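Local coordinates for protein VIN1 (Oscarella pearsei, PDB 6BFI) that binds actin filaments and may play a role in cell-cell adhesion in a sponge, as a member of the vinculin/alpha-catenin family, at residues S552-F557 with A746-R751. Residues are numbered along the deposited sequence; the frame is centred on the assembly and turned at random.
Sequences SENPEF and ACMDKR
Glu-553 and Met-748 meet main chain to main chain, where two loops joining successive helices lie side by side. The amide N of Glu-553 donates to O of Met-748 at 3.3 Å, tilted 34° from the carbonyl plane, and CA of Ser-552 sends a CA-H...O contact to the same oxygen. Ser-552 and Asp-749 form a single backbone bridge, their CA atoms 5.3 Å apart; Lys-750 extends the backbone pairing to Asn-551. Side chains pack around this junction. With CG set anti to its carbonyl carbon (chi1 -58°), Glu-553 crosses the extended Lys-750 at about a right angle, its CG lying 3.6 Å from CE of Lys-750. The charges stay beyond salt-bridge range, OE2 of Glu-553 being 4.5 Å from NZ of Lys-750, and the ammonium is hydrogen-bonded instead to the backbone O of Asp-550. Met-748, bent at chi3 (76°), lays its CE methyl against the backbone, 3.6 Å from O of Glu-553 and 3.7 Å from CA of Asn-554. Ser-552 folds OG back to accept from N of Asn-554 at 3.1 Å, closing an ST turn just ahead of helix 555-569. Were Ser-552 replaced by alanine, the N-H of Asn-554 would lose this acceptor and the turn would probably be freer to shift. Asp-749 is the N-cap of helix 750-760: its OD1 accepts a weak capping bond from N of Arg-751 and a hydrogen bond from ND2 of Asn-551. Such a bridge between two interhelical turns illustrates how the helix-bundle architecture of the vinculin family joins parts distant in sequence, here the connections between helices 524-550 and 555-569 and between 718-745 and 750-760.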
ATOM      1  N   SER A 552     -18.100   4.886  -4.056  1.00 78.98           N
ATOM      2  CA  SER A 552     -18.884   4.430  -5.194  1.00 80.27           C
ATOM      3  C   SER A 552     -19.000   5.532  -6.238  1.00 81.75           C
ATOM      4  O   SER A 552     -19.188   6.705  -5.900  1.00 81.92           O
ATOM      5  CB  SER A 552     -20.283   3.988  -4.757  1.00 81.88           C
ATOM      6  OG  SER A 552     -21.065   3.604  -5.876  1.00 83.34           O
ATOM      7  N   GLU A 553     -18.885   5.145  -7.508  1.00 89.14           N
ATOM      8  CA  GLU A 553     -19.125   6.044  -8.628  1.00 95.22           C
ATOM      9  C   GLU A 553     -20.519   5.873  -9.214  1.00 93.12           C
ATOM     10  O   GLU A 553     -20.788   6.376 -10.309  1.00 96.10           O
ATOM     11  CB  GLU A 553     -18.068   5.836  -9.715  1.00104.69           C
ATOM     12  CG  GLU A 553     -16.642   6.056  -9.237  1.00112.73           C
ATOM     13  CD  GLU A 553     -15.771   6.740 -10.276  1.00119.82           C
ATOM     14  OE1 GLU A 553     -16.186   6.809 -11.452  1.00123.70           O
ATOM     15  OE2 GLU A 553     -14.675   7.215  -9.913  1.00120.33           O
ATOM     16  N   ASN A 554     -21.407   5.170  -8.511  1.00 83.54           N
ATOM     17  CA  ASN A 554     -22.788   4.960  -8.927  1.00 76.62           C
ATOM     18  C   ASN A 554     -23.644   6.116  -8.428  1.00 73.83           C
ATOM     19  O   ASN A 554     -23.968   6.178  -7.235  1.00 73.41           O
ATOM     20  CB  ASN A 554     -23.302   3.621  -8.393  1.00 72.74           C
ATOM     21  CG  ASN A 554     -24.686   3.275  -8.907  1.00 70.80           C
ATOM     22  OD1 ASN A 554     -25.198   3.906  -9.832  1.00 72.59           O
ATOM     23  ND2 ASN A 554     -25.297   2.259  -8.310  1.00 68.76           N
ATOM     24  N   PRO A 555     -24.037   7.043  -9.306  1.00 73.46           N
ATOM     25  CA  PRO A 555     -24.693   8.273  -8.824  1.00 76.42           C
ATOM     26  C   PRO A 555     -26.029   8.033  -8.143  1.00 82.91           C
ATOM     27  O   PRO A 555     -26.347   8.720  -7.164  1.00 86.43           O
ATOM     28  CB  PRO A 555     -24.852   9.106 -10.106  1.00 75.76           C
ATOM     29  CG  PRO A 555     -23.879   8.517 -11.082  1.00 75.85           C
ATOM     30  CD  PRO A 555     -23.839   7.058 -10.763  1.00 75.11           C
ATOM     31  N   GLU A 556     -26.827   7.083  -8.636  1.00 84.66           N
ATOM     32  CA  GLU A 556     -28.133   6.835  -8.034  1.00 85.36           C
ATOM     33  C   GLU A 556     -27.994   6.283  -6.620  1.00 78.33           C
ATOM     34  O   GLU A 556     -28.713   6.708  -5.706  1.00 77.00           O
ATOM     35  CB  GLU A 556     -28.941   5.876  -8.910  1.00 94.63           C
ATOM     36  CG  GLU A 556     -28.991   6.266 -10.381  1.00104.79           C
ATOM     37  CD  GLU A 556     -29.720   7.576 -10.624  1.00112.64           C
ATOM     38  OE1 GLU A 556     -30.572   7.952  -9.791  1.00116.99           O
ATOM     39  OE2 GLU A 556     -29.440   8.230 -11.651  1.00117.18           O
ATOM     40  N   PHE A 557     -27.070   5.341  -6.421  1.00 73.94           N
ATOM     41  CA  PHE A 557     -26.845   4.795  -5.086  1.00 71.47           C
ATOM     42  C   PHE A 557     -26.300   5.857  -4.138  1.00 73.60           C
ATOM     43  O   PHE A 557     -26.673   5.894  -2.959  1.00 77.18           O
ATOM     44  CB  PHE A 557     -25.902   3.594  -5.168  1.00 68.96           C
ATOM     45  CG  PHE A 557     -25.321   3.186  -3.845  1.00 69.35           C
ATOM     46  CD1 PHE A 557     -26.127   2.660  -2.849  1.00 69.94           C
ATOM     47  CD2 PHE A 557     -23.964   3.318  -3.600  1.00 66.57           C
ATOM     48  CE1 PHE A 557     -25.591   2.286  -1.628  1.00 67.41           C
ATOM     49  CE2 PHE A 557     -23.421   2.941  -2.385  1.00 62.54           C
ATOM     50  CZ  PHE A 557     -24.235   2.424  -1.398  1.00 60.83           C
ATOM     51  N   ALA A 746     -14.078   1.275 -15.994  1.00 91.35           N
ATOM     52  CA  ALA A 746     -15.493   0.941 -15.889  1.00 92.62           C
ATOM     53  C   ALA A 746     -15.871   0.365 -14.529  1.00 87.36           C
ATOM     54  O   ALA A 746     -17.000  -0.110 -14.364  1.00 88.52           O
ATOM     55  CB  ALA A 746     -15.884  -0.042 -16.995  1.00 94.19           C
ATOM     56  N   CYS A 747     -14.959   0.396 -13.562  1.00 83.51           N
ATOM     57  CA  CYS A 747     -15.228  -0.108 -12.224  1.00 81.81           C
ATOM     58  C   CYS A 747     -15.800   1.001 -11.352  1.00 83.31           C
ATOM     59  O   CYS A 747     -15.307   2.132 -11.361  1.00 84.93           O
ATOM     60  CB  CYS A 747     -13.950  -0.663 -11.593  1.00 79.95           C
ATOM     61  SG  CYS A 747     -14.150  -1.299  -9.913  1.00 83.14           S
ATOM     62  N   MET A 748     -16.854   0.671 -10.606  1.00 82.69           N
ATOM     63  CA  MET A 748     -17.535   1.627  -9.744  1.00 83.26           C
ATOM     64  C   MET A 748     -17.166   1.459  -8.276  1.00 82.75           C
ATOM     65  O   MET A 748     -17.836   2.028  -7.408  1.00 87.23           O
ATOM     66  CB  MET A 748     -19.048   1.511  -9.926  1.00 86.74           C
ATOM     67  CG  MET A 748     -19.473   1.159 -11.341  1.00 91.62           C
ATOM     68  SD  MET A 748     -21.239   1.389 -11.620  1.00101.29           S
ATOM     69  CE  MET A 748     -21.322   3.172 -11.758  1.00102.24           C
ATOM     70  N   ASP A 749     -16.123   0.690  -7.982  1.00 81.04           N
ATOM     71  CA  ASP A 749     -15.648   0.466  -6.618  1.00 80.25           C
ATOM     72  C   ASP A 749     -14.257   1.084  -6.525  1.00 82.35           C
ATOM     73  O   ASP A 749     -13.276   0.494  -6.985  1.00 82.74           O
ATOM     74  CB  ASP A 749     -15.634  -1.023  -6.287  1.00 78.08           C
ATOM     75  CG  ASP A 749     -15.506  -1.292  -4.800  1.00 78.65           C
ATOM     76  OD1 ASP A 749     -15.058  -0.388  -4.063  1.00 81.89           O
ATOM     77  OD2 ASP A 749     -15.854  -2.411  -4.370  1.00 76.42           O
ATOM     78  N   LYS A 750     -14.175   2.273  -5.920  1.00 85.39           N
ATOM     79  CA  LYS A 750     -12.917   3.015  -5.911  1.00 85.31           C
ATOM     80  C   LYS A 750     -11.832   2.278  -5.137  1.00 84.92           C
ATOM     81  O   LYS A 750     -10.640   2.489  -5.387  1.00 81.90           O
ATOM     82  CB  LYS A 750     -13.132   4.415  -5.336  1.00 86.82           C
ATOM     83  CG  LYS A 750     -13.983   5.319  -6.209  1.00 90.48           C
ATOM     84  CD  LYS A 750     -14.149   6.700  -5.586  1.00 92.13           C
ATOM     85  CE  LYS A 750     -15.025   7.598  -6.444  1.00 94.63           C
ATOM     86  NZ  LYS A 750     -15.270   8.926  -5.815  1.00 95.67           N
ATOM     87  N   ARG A 751     -12.219   1.420  -4.191  1.00 85.72           N
ATOM     88  CA  ARG A 751     -11.234   0.617  -3.472  1.00 82.82           C
ATOM     89  C   ARG A 751     -10.533  -0.358  -4.413  1.00 79.67           C
ATOM     90  O   ARG A 751      -9.299  -0.373  -4.504  1.00 79.01           O
ATOM     91  CB  ARG A 751     -11.912  -0.120  -2.315  1.00 82.28           C
ATOM     92  CG  ARG A 751     -11.777   0.586  -0.973  1.00 83.73           C
ATOM     93  CD  ARG A 751     -13.088   0.603  -0.198  1.00 90.40           C
ATOM     94  NE  ARG A 751     -13.606  -0.737   0.067  1.00 93.93           N
ATOM     95  CZ  ARG A 751     -14.788  -0.981   0.627  1.00 98.90           C
ATOM     96  NH1 ARG A 751     -15.575   0.027   0.978  1.00101.19           N
ATOM     97  NH2 ARG A 751     -15.185  -2.230   0.834  1.00 99.71           N
TER